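Local coordinates for protein lectin (Pleurotus ostreatus, PDB 6KC2) that binds carbohydrate through calcium, holding sugars such as L-rhamnose and N-acetyl-D-galactosamine at its calcium sites, at residues A[92-97]-A[117-122]; A[256-261]-A[297-302]; A[303-308]-A[361-366]. All blocks are in the same frame, centred on the assembly; numbering follows the deposited sequence.

Contact 1: A[92-97]-A[117-122]; sequences IVVASD and QGQALF. With CA (calcium ion), chain F; NAG (2-acetamido-2-deoxy-beta-D-glucopyranose), chain B; RAM (alpha-L-rhamnopyranose), chain G.
I92 and L121 form an antiparallel hydrogen-bonded pair at the start of this contact between strands 87-96 and 118-124. I92 N donates to L121 O over 2.8 Å, and L121 N returns a bond to I92 O over 2.9 Å. Their side chains lie on one face of the sheet, with I92 CB 4.1 Å from L121 CB. V94 is on that face too. Its CG1 sits between the backbone N and the carbonyl carbon (chi1 52°). This puts CG1 4.1 Å from L121 CD1 and 3.8 Å from Q119 OE1. V94 and Q119 run side by side, and their backbones share a second pair of bonds. The shorter of these is Q119 N to V94 O, at 2.7 Å. The amide end of Q119 turns to H100 and to T111 O. F102 of strand 99-104 touches both I92 and L121. Strand 118-124 is an outer strand of its sheet. Past V94, the other strand runs on to D97, whose OD1 binds calcium at 2.4 Å. The chemistry is thus four slightly bent backbone bonds, with I92, V94 and L121 packed beside the Q119 amide; they hold strand 87-96, which leads to the metal site, to its neighbour.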
loop_
_atom_site.group_PDB
_atom_site.type_symbol
_atom_site.label_atom_id
_atom_site.label_comp_id
_atom_site.label_asym_id
_atom_site.label_seq_id
_atom_site.Cartn_x
_atom_site.Cartn_y
_atom_site.Cartn_z
ATOM N N ILE A 92 -1.361 2.581 -5.458
ATOM C CA ILE A 92 -2.521 3.257 -6.033
ATOM C C ILE A 92 -3.182 4.138 -4.974
ATOM O O ILE A 92 -3.325 3.726 -3.816
ATOM C CB ILE A 92 -3.537 2.240 -6.589
ATOM C CG1 ILE A 92 -2.942 1.455 -7.766
ATOM C CG2 ILE A 92 -4.844 2.918 -6.961
ATOM C CD1 ILE A 92 -3.787 0.226 -8.149
ATOM N N VAL A 93 -3.591 5.348 -5.369
ATOM C CA VAL A 93 -4.469 6.167 -4.539
ATOM C C VAL A 93 -5.700 6.548 -5.348
ATOM O O VAL A 93 -5.581 7.112 -6.441
ATOM C CB VAL A 93 -3.772 7.425 -3.986
ATOM C CG1 VAL A 93 -4.803 8.283 -3.199
ATOM C CG2 VAL A 93 -2.625 7.025 -3.049
ATOM N N VAL A 94 -6.885 6.263 -4.805
ATOM C CA VAL A 94 -8.135 6.467 -5.527
ATOM C C VAL A 94 -9.108 7.217 -4.617
ATOM O O VAL A 94 -9.137 6.996 -3.401
ATOM C CB VAL A 94 -8.731 5.120 -6.023
ATOM C CG1 VAL A 94 -8.842 4.087 -4.872
ATOM C CG2 VAL A 94 -10.099 5.317 -6.712
ATOM N N ALA A 95 -9.890 8.116 -5.210
ATOM C CA ALA A 95 -10.913 8.882 -4.514
ATOM C C ALA A 95 -12.147 8.908 -5.400
ATOM O O ALA A 95 -12.044 8.810 -6.628
ATOM C CB ALA A 95 -10.431 10.315 -4.202
ATOM N N SER A 96 -13.319 9.024 -4.780
ATOM C CA SER A 96 -14.539 8.943 -5.569
ATOM C C SER A 96 -15.647 9.791 -4.971
ATOM O O SER A 96 -15.759 9.964 -3.752
ATOM C CB SER A 96 -15.059 7.503 -5.697
ATOM O OG SER A 96 -15.210 6.903 -4.410
ATOM N N ASP A 97 -16.501 10.265 -5.858
ATOM C CA ASP A 97 -17.785 10.842 -5.503
ATOM C C ASP A 97 -18.796 10.055 -6.327
ATOM O O ASP A 97 -18.933 10.332 -7.523
ATOM C CB ASP A 97 -17.807 12.336 -5.823
ATOM C CG ASP A 97 -19.161 12.973 -5.572
ATOM O OD1 ASP A 97 -20.149 12.249 -5.310
ATOM O OD2 ASP A 97 -19.222 14.212 -5.628
ATOM N N GLN A 117 -10.690 12.210 1.300
ATOM C CA GLN A 117 -9.441 11.501 1.534
ATOM C C GLN A 117 -9.366 10.296 0.608
ATOM O O GLN A 117 -10.335 9.540 0.482
ATOM C CB GLN A 117 -9.311 11.051 2.993
ATOM C CG GLN A 117 -7.931 10.457 3.298
ATOM C CD GLN A 117 -7.853 9.867 4.688
ATOM O OE1 GLN A 117 -6.988 10.232 5.483
ATOM N NE2 GLN A 117 -8.759 8.949 4.989
ATOM N N GLY A 118 -8.214 10.113 -0.027
ATOM C CA GLY A 118 -8.048 8.994 -0.933
ATOM C C GLY A 118 -7.897 7.670 -0.199
ATOM O O GLY A 118 -7.690 7.595 1.019
ATOM N N GLN A 119 -7.983 6.600 -0.981
ATOM C CA GLN A 119 -7.786 5.237 -0.511
ATOM C C GLN A 119 -6.523 4.648 -1.138
ATOM O O GLN A 119 -6.354 4.687 -2.363
ATOM C CB GLN A 119 -8.999 4.377 -0.860
ATOM C CG GLN A 119 -8.860 2.921 -0.434
ATOM C CD GLN A 119 -10.047 2.084 -0.896
ATOM O OE1 GLN A 119 -10.492 2.184 -2.042
ATOM N NE2 GLN A 119 -10.584 1.284 0.007
ATOM N N ALA A 120 -5.654 4.100 -0.296
ATOM C CA ALA A 120 -4.430 3.424 -0.697
ATOM C C ALA A 120 -4.708 1.963 -1.048
ATOM O O ALA A 120 -5.359 1.250 -0.281
ATOM C CB ALA A 120 -3.401 3.498 0.437
ATOM N N LEU A 121 -4.208 1.523 -2.202
ATOM C CA LEU A 121 -4.255 0.125 -2.626
ATOM C C LEU A 121 -2.894 -0.266 -3.187
ATOM O O LEU A 121 -2.163 0.580 -3.717
ATOM C CB LEU A 121 -5.345 -0.113 -3.698
ATOM C CG LEU A 121 -6.785 0.249 -3.312
ATOM C CD1 LEU A 121 -7.723 0.190 -4.528
ATOM C CD2 LEU A 121 -7.307 -0.649 -2.156
ATOM N N PHE A 122 -2.563 -1.558 -3.094
ATOM C CA PHE A 122 -1.291 -2.092 -3.578
ATOM C C PHE A 122 -1.554 -3.351 -4.387
ATOM O O PHE A 122 -2.427 -4.143 -4.032
ATOM C CB PHE A 122 -0.340 -2.414 -2.422
ATOM C CG PHE A 122 -0.029 -1.236 -1.555
ATOM C CD1 PHE A 122 1.048 -0.413 -1.852
ATOM C CD2 PHE A 122 -0.823 -0.939 -0.457
ATOM C CE1 PHE A 122 1.346 0.694 -1.053
ATOM C CE2 PHE A 122 -0.541 0.169 0.350
ATOM C CZ PHE A 122 0.557 0.986 0.050
HETATM CA CA CA F . -22.447 12.512 -5.850
HETATM C C1 NAG B . -6.229 -6.758 -0.326
HETATM C C2 NAG B . -6.657 -5.347 -0.578
HETATM C C3 NAG B . -8.010 -5.075 0.083
HETATM C C4 NAG B . -9.007 -6.241 0.008
HETATM C C5 NAG B . -8.423 -7.634 -0.311
HETATM C C6 NAG B . -9.317 -8.434 -1.243
HETATM C C7 NAG B . -4.937 -3.625 -0.926
HETATM C C8 NAG B . -5.146 -3.838 -2.385
HETATM N N2 NAG B . -5.666 -4.393 -0.107
HETATM O O3 NAG B . -8.555 -3.928 -0.556
HETATM O O4 NAG B . -9.620 -6.361 1.293
HETATM O O5 NAG B . -7.121 -7.604 -0.918
HETATM O O6 NAG B . -8.615 -8.966 -2.359
HETATM O O7 NAG B . -4.132 -2.810 -0.504
HETATM C C1 RAM G . -22.989 15.487 -1.034
HETATM C C2 RAM G . -23.080 14.032 -1.498
HETATM C C3 RAM G . -23.047 14.002 -3.020
HETATM C C4 RAM G . -21.754 14.647 -3.491
HETATM C C5 RAM G . -21.598 16.045 -2.886
HETATM C C6 RAM G . -20.242 16.649 -3.222
HETATM O O1 RAM G . -24.110 16.245 -1.527
HETATM O O2 RAM G . -21.968 13.298 -1.012
HETATM O O3 RAM G . -23.124 12.672 -3.467
HETATM O O4 RAM G . -21.749 14.693 -4.900
HETATM O O5 RAM G . -21.725 15.999 -1.473
#

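Contact 2: A[256-261]-A[297-302]; sequences IAADDR and INATNG. With CA (calcium ion), chain E; NAG (2-acetamido-2-deoxy-beta-D-glucopyranose), chain D; RAM (alpha-L-rhamnopyranose), chain H.
D260 and T300 meet where one sheet of a beta sandwich passes into the other. Strand 249-259 ends in the first sheet, and strand 261-266 pairs with 292-301 in the second. The D260 side chain shows how the join is used. Its CB lies 3.0 Å from T300 O, a close approach. CG stands beside the backbone N (chi1 -76°), which turns the carboxylate to the metal. OD1 comes 2.7 Å from rhamnose O3. OD2 binds calcium at 2.4 Å and also accepts from G302 N at 2.6 Å. This N-H meets OD2 from above the carboxylate plane, 41° out of it. N301 OD1 and D259 OD1 are further ligands, and the main-chain oxygens of G303 and P305 join them. Rhamnose O3 and O4 complete the seven. The N301 amide is held by ND2 bonds to G304 O and P232 O. R261 and T300 form an antiparallel hydrogen-bonded pair. T300 N gives R261 O a 2.9 Å bond, while R261 N to T300 O is weak. The R261 chain lies alongside T300. Deeper in, between the sheets, I256 and I297 reach toward each other tip to tip. On the outer side of strand 292-301, N298 carries an N-linked sugar: its ND2 is joined covalently to C1 of N-acetylglucosamine at 1.5 Å.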
loop_
_atom_site.group_PDB
_atom_site.type_symbol
_atom_site.label_atom_id
_atom_site.label_comp_id
_atom_site.label_asym_id
_atom_site.label_seq_id
_atom_site.Cartn_x
_atom_site.Cartn_y
_atom_site.Cartn_z
ATOM N N ILE A 256 7.279 1.236 9.848
ATOM C CA ILE A 256 7.930 0.772 11.068
ATOM C C ILE A 256 8.382 1.954 11.924
ATOM O O ILE A 256 8.849 2.975 11.412
ATOM C CB ILE A 256 9.123 -0.148 10.727
ATOM C CG1 ILE A 256 9.858 -0.593 12.017
ATOM C CG2 ILE A 256 10.036 0.543 9.709
ATOM C CD1 ILE A 256 10.717 -1.860 11.858
ATOM N N ALA A 257 8.290 1.777 13.241
ATOM C CA ALA A 257 8.803 2.738 14.209
ATOM C C ALA A 257 9.201 1.968 15.462
ATOM O O ALA A 257 8.612 0.925 15.776
ATOM C CB ALA A 257 7.756 3.824 14.541
ATOM N N ALA A 258 10.191 2.492 16.188
ATOM C CA ALA A 258 10.643 1.815 17.398
ATOM C C ALA A 258 10.943 2.813 18.508
ATOM O O ALA A 258 11.526 3.878 18.268
ATOM C CB ALA A 258 11.889 0.957 17.135
ATOM N N ASP A 259 10.563 2.459 19.733
ATOM C CA ASP A 259 10.937 3.336 20.823
ATOM C C ASP A 259 12.419 3.150 21.033
ATOM O O ASP A 259 12.873 2.139 21.591
ATOM C CB ASP A 259 10.168 3.118 22.119
ATOM C CG ASP A 259 10.642 4.080 23.240
ATOM O OD1 ASP A 259 11.820 4.503 23.240
ATOM O OD2 ASP A 259 9.816 4.473 24.089
ATOM N N ASP A 260 13.098 4.218 20.625
ATOM C CA ASP A 260 14.500 4.556 20.538
ATOM C C ASP A 260 14.938 4.251 19.117
ATOM O O ASP A 260 14.977 5.207 18.342
ATOM C CB ASP A 260 15.281 3.966 21.693
ATOM C CG ASP A 260 15.031 4.776 22.971
ATOM O OD1 ASP A 260 14.701 5.982 22.825
ATOM O OD2 ASP A 260 15.081 4.223 24.093
ATOM N N ARG A 261 15.175 3.003 18.701
ATOM C CA ARG A 261 15.742 2.864 17.352
ATOM C C ARG A 261 15.634 1.428 16.847
ATOM O O ARG A 261 15.419 0.490 17.620
ATOM C CB ARG A 261 17.212 3.323 17.308
ATOM C CG ARG A 261 18.151 2.547 18.235
ATOM C CD ARG A 261 19.499 3.252 18.427
ATOM N NE ARG A 261 19.995 3.808 17.171
ATOM C CZ ARG A 261 20.256 5.101 16.971
ATOM N NH1 ARG A 261 20.077 5.980 17.954
ATOM N NH2 ARG A 261 20.697 5.514 15.784
ATOM N N ILE A 297 14.410 -7.556 12.805
ATOM C CA ILE A 297 14.596 -6.223 13.362
ATOM C C ILE A 297 15.553 -6.302 14.544
ATOM O O ILE A 297 15.351 -7.113 15.452
ATOM C CB ILE A 297 13.262 -5.603 13.820
ATOM C CG1 ILE A 297 12.227 -5.597 12.697
ATOM C CG2 ILE A 297 13.500 -4.200 14.370
ATOM C CD1 ILE A 297 10.803 -5.367 13.204
ATOM N N ASN A 298 16.582 -5.456 14.536
ATOM C CA ASN A 298 17.374 -5.145 15.726
ATOM C C ASN A 298 16.855 -3.810 16.259
ATOM O O ASN A 298 17.092 -2.762 15.654
ATOM C CB ASN A 298 18.870 -5.077 15.387
ATOM C CG ASN A 298 19.740 -4.509 16.532
ATOM O OD1 ASN A 298 19.290 -4.343 17.678
ATOM N ND2 ASN A 298 21.004 -4.209 16.201
ATOM N N ALA A 299 16.133 -3.849 17.375
ATOM C CA ALA A 299 15.632 -2.638 18.012
ATOM C C ALA A 299 16.354 -2.428 19.336
ATOM O O ALA A 299 16.649 -3.387 20.053
ATOM C CB ALA A 299 14.116 -2.702 18.227
ATOM N N THR A 300 16.650 -1.173 19.653
ATOM C CA THR A 300 17.487 -0.844 20.794
ATOM C C THR A 300 16.740 0.098 21.725
ATOM O O THR A 300 16.159 1.089 21.273
ATOM C CB THR A 300 18.793 -0.199 20.331
ATOM O OG1 THR A 300 19.455 -1.065 19.400
ATOM C CG2 THR A 300 19.713 0.084 21.520
ATOM N N ASN A 301 16.769 -0.196 23.019
ATOM C CA ASN A 301 16.209 0.698 24.020
ATOM C C ASN A 301 17.329 1.476 24.706
ATOM O O ASN A 301 18.242 0.877 25.287
ATOM C CB ASN A 301 15.390 -0.061 25.060
ATOM C CG ASN A 301 14.784 0.880 26.103
ATOM O OD1 ASN A 301 14.538 2.045 25.812
ATOM N ND2 ASN A 301 14.574 0.389 27.310
ATOM N N GLY A 302 17.245 2.810 24.654
ATOM C CA GLY A 302 18.203 3.671 25.322
ATOM C C GLY A 302 17.891 3.973 26.774
ATOM O O GLY A 302 18.693 4.631 27.445
HETATM CA CA CA E . 13.133 4.095 25.476
HETATM C C1 NAG D . 22.040 -3.658 17.055
HETATM C C2 NAG D . 23.435 -3.959 16.536
HETATM C C3 NAG D . 24.469 -3.461 17.536
HETATM C C4 NAG D . 24.303 -1.956 17.706
HETATM C C5 NAG D . 22.853 -1.598 18.073
HETATM C C6 NAG D . 22.580 -0.118 17.957
HETATM C C7 NAG D . 23.646 -6.355 17.089
HETATM C C8 NAG D . 23.860 -7.731 16.527
HETATM N N2 NAG D . 23.633 -5.362 16.198
HETATM O O3 NAG D . 25.786 -3.769 17.091
HETATM O O4 NAG D . 25.207 -1.463 18.694
HETATM O O5 NAG D . 21.892 -2.242 17.211
HETATM O O6 NAG D . 22.182 0.223 16.638
HETATM O O7 NAG D . 23.501 -6.156 18.292
HETATM C C1 RAM H . 11.869 9.450 27.031
HETATM C C2 RAM H . 12.927 8.788 26.147
HETATM C C3 RAM H . 12.736 7.273 26.126
HETATM C C4 RAM H . 11.279 6.929 25.793
HETATM C C5 RAM H . 10.293 7.754 26.648
HETATM C C6 RAM H . 8.829 7.494 26.288
HETATM O O1 RAM H . 11.986 9.006 28.378
HETATM O O2 RAM H . 12.819 9.289 24.831
HETATM O O3 RAM H . 13.633 6.656 25.213
HETATM O O4 RAM H . 11.078 5.561 26.056
HETATM O O5 RAM H . 10.581 9.135 26.519
#

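Contact 3: A[303-308]-A[361-366]; sequences GGPAGV and VAPWGA. With CA (calcium ion), chain E; RAM (alpha-L-rhamnopyranose), chain H.
P305 and P363 make the apolar part of this contact. P305 CB packs on P363 CG at 4.0 Å and on W364 CZ2 at 4.2 Å. P363 follows a cis peptide bond, and its ring folds back over the next residue. P363 CD sits 3.8 Å above the plane of the W364 indole, over its centre. The opposite segment meets the indole at its benzene end. There A306 O comes up to the ring edge, near the ring plane, 3.6 Å from CH2. G307 also reaches this end of the ring, obliquely. W364 CG lies beside its own backbone N (chi1 -48°), and the indole extends from the loop toward 303-308. Both segments belong to the loop end of the beta sandwich, where the turn after strand 292-301 helps form a calcium-dependent sugar site and the loop after strand 351-358 lies at its flank. W220 stacks on W364, and Y277 meets it edge-to-face. The polar contacts lie toward the metal. W364 NE1 donates to D259 OD2, which would help hold this calcium-binding aspartate in place. Calcium is bound by P305 O at 2.3 Å and by G303 O at 2.6 Å. The sugar touches the proline ring as well: rhamnose O4 is 3.3 Å from P305 CD, and its methyl carbon C6 is 4.0 Å from P305 CG.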
loop_
_atom_site.group_PDB
_atom_site.type_symbol
_atom_site.label_atom_id
_atom_site.label_comp_id
_atom_site.label_asym_id
_atom_site.label_seq_id
_atom_site.Cartn_x
_atom_site.Cartn_y
_atom_site.Cartn_z
ATOM N N GLY A 303 16.749 3.492 27.267
ATOM C CA GLY A 303 16.317 3.710 28.633
ATOM C C GLY A 303 14.823 3.968 28.701
ATOM O O GLY A 303 14.259 4.591 27.800
ATOM N N GLY A 304 14.169 3.489 29.753
ATOM C CA GLY A 304 12.761 3.722 29.937
ATOM C C GLY A 304 11.924 2.748 29.138
ATOM O O GLY A 304 12.328 1.603 28.895
ATOM N N PRO A 305 10.733 3.188 28.724
ATOM C CA PRO A 305 9.862 2.338 27.896
ATOM C C PRO A 305 10.544 1.924 26.600
ATOM O O PRO A 305 11.480 2.574 26.116
ATOM C CB PRO A 305 8.642 3.232 27.613
ATOM C CG PRO A 305 8.670 4.292 28.702
ATOM C CD PRO A 305 10.138 4.510 28.992
ATOM N N ALA A 306 10.047 0.829 26.024
ATOM C CA ALA A 306 10.574 0.343 24.757
ATOM C C ALA A 306 9.477 -0.386 23.989
ATOM O O ALA A 306 8.542 -0.943 24.579
ATOM C CB ALA A 306 11.790 -0.584 24.962
ATOM N N GLY A 307 9.614 -0.381 22.667
ATOM C CA GLY A 307 8.683 -1.094 21.805
ATOM C C GLY A 307 9.076 -0.892 20.356
ATOM O O GLY A 307 9.749 0.080 19.997
ATOM N N VAL A 308 8.671 -1.849 19.528
ATOM C CA VAL A 308 8.766 -1.690 18.086
ATOM C C VAL A 308 7.411 -2.057 17.502
ATOM O O VAL A 308 6.716 -2.931 18.034
ATOM C CB VAL A 308 9.907 -2.534 17.466
ATOM C CG1 VAL A 308 9.696 -4.018 17.747
ATOM C CG2 VAL A 308 10.007 -2.261 15.949
ATOM N N VAL A 361 -1.729 3.039 22.690
ATOM C CA VAL A 361 -1.516 3.060 24.132
ATOM C C VAL A 361 -0.469 4.108 24.496
ATOM O O VAL A 361 0.434 4.436 23.707
ATOM C CB VAL A 361 -1.085 1.689 24.689
ATOM C CG1 VAL A 361 -2.219 0.672 24.605
ATOM C CG2 VAL A 361 0.209 1.199 23.986
ATOM N N ALA A 362 -0.621 4.656 25.701
ATOM C CA ALA A 362 0.462 5.358 26.370
ATOM C C ALA A 362 1.688 4.443 26.474
ATOM O O ALA A 362 1.552 3.226 26.620
ATOM C CB ALA A 362 0.009 5.795 27.771
ATOM N N PRO A 363 2.900 5.002 26.454
ATOM C CA PRO A 363 3.192 6.442 26.433
ATOM C C PRO A 363 3.246 7.076 25.053
ATOM O O PRO A 363 3.323 8.298 24.987
ATOM C CB PRO A 363 4.576 6.517 27.087
ATOM C CG PRO A 363 5.241 5.200 26.670
ATOM C CD PRO A 363 4.111 4.184 26.684
ATOM N N TRP A 364 3.224 6.278 23.980
ATOM C CA TRP A 364 3.472 6.839 22.653
ATOM C C TRP A 364 2.225 7.463 22.037
ATOM O O TRP A 364 2.347 8.377 21.220
ATOM C CB TRP A 364 4.037 5.767 21.719
ATOM C CG TRP A 364 5.172 5.019 22.363
ATOM C CD1 TRP A 364 6.453 5.476 22.566
ATOM C CD2 TRP A 364 5.123 3.694 22.921
ATOM N NE1 TRP A 364 7.195 4.515 23.215
ATOM C CE2 TRP A 364 6.410 3.412 23.440
ATOM C CE3 TRP A 364 4.116 2.721 23.032
ATOM C CZ2 TRP A 364 6.722 2.191 24.057
ATOM C CZ3 TRP A 364 4.425 1.505 23.649
ATOM C CH2 TRP A 364 5.723 1.251 24.152
ATOM N N GLY A 365 1.033 6.995 22.406
ATOM C CA GLY A 365 -0.166 7.641 21.885
ATOM C C GLY A 365 -0.460 7.295 20.429
ATOM O O GLY A 365 0.123 6.374 19.841
ATOM N N ALA A 366 -1.359 8.088 19.834
ATOM C CA ALA A 366 -1.892 7.814 18.500
ATOM C C ALA A 366 -1.403 8.791 17.435
ATOM O O ALA A 366 -1.873 8.728 16.294
ATOM C CB ALA A 366 -3.428 7.817 18.530
HETATM CA CA CA E . 13.133 4.095 25.476
HETATM C C1 RAM H . 11.869 9.450 27.031
HETATM C C2 RAM H . 12.927 8.788 26.147
HETATM C C3 RAM H . 12.736 7.273 26.126
HETATM C C4 RAM H . 11.279 6.929 25.793
HETATM C C5 RAM H . 10.293 7.754 26.648
HETATM C C6 RAM H . 8.829 7.494 26.288
HETATM O O1 RAM H . 11.986 9.006 28.378
HETATM O O2 RAM H . 12.819 9.289 24.831
HETATM O O3 RAM H . 13.633 6.656 25.213
HETATM O O4 RAM H . 11.078 5.561 26.056
HETATM O O5 RAM H . 10.581 9.135 26.519
#

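Contacts 2 and 3 build one calcium and sugar site. Their centres are 11 Å apart, and both reach the same calcium ion and the same rhamnose. Contact 2 supplies the acidic and amide ligands, and contact 3 supplies two carbonyl oxygens and the flanking loop. They also touch along neighbouring strands, with A257 O 3.5 Å from V308 CG2. Contact 1 stands apart. Its centre is 31 Å from each of the others, and its nearest atoms are about 12 Å from either. It leads to a separate calcium ion with its own rhamnose. D97 there and D259 in contact 2 play matching parts, each giving OD1 to a calcium ion that also takes rhamnose O3 and O4.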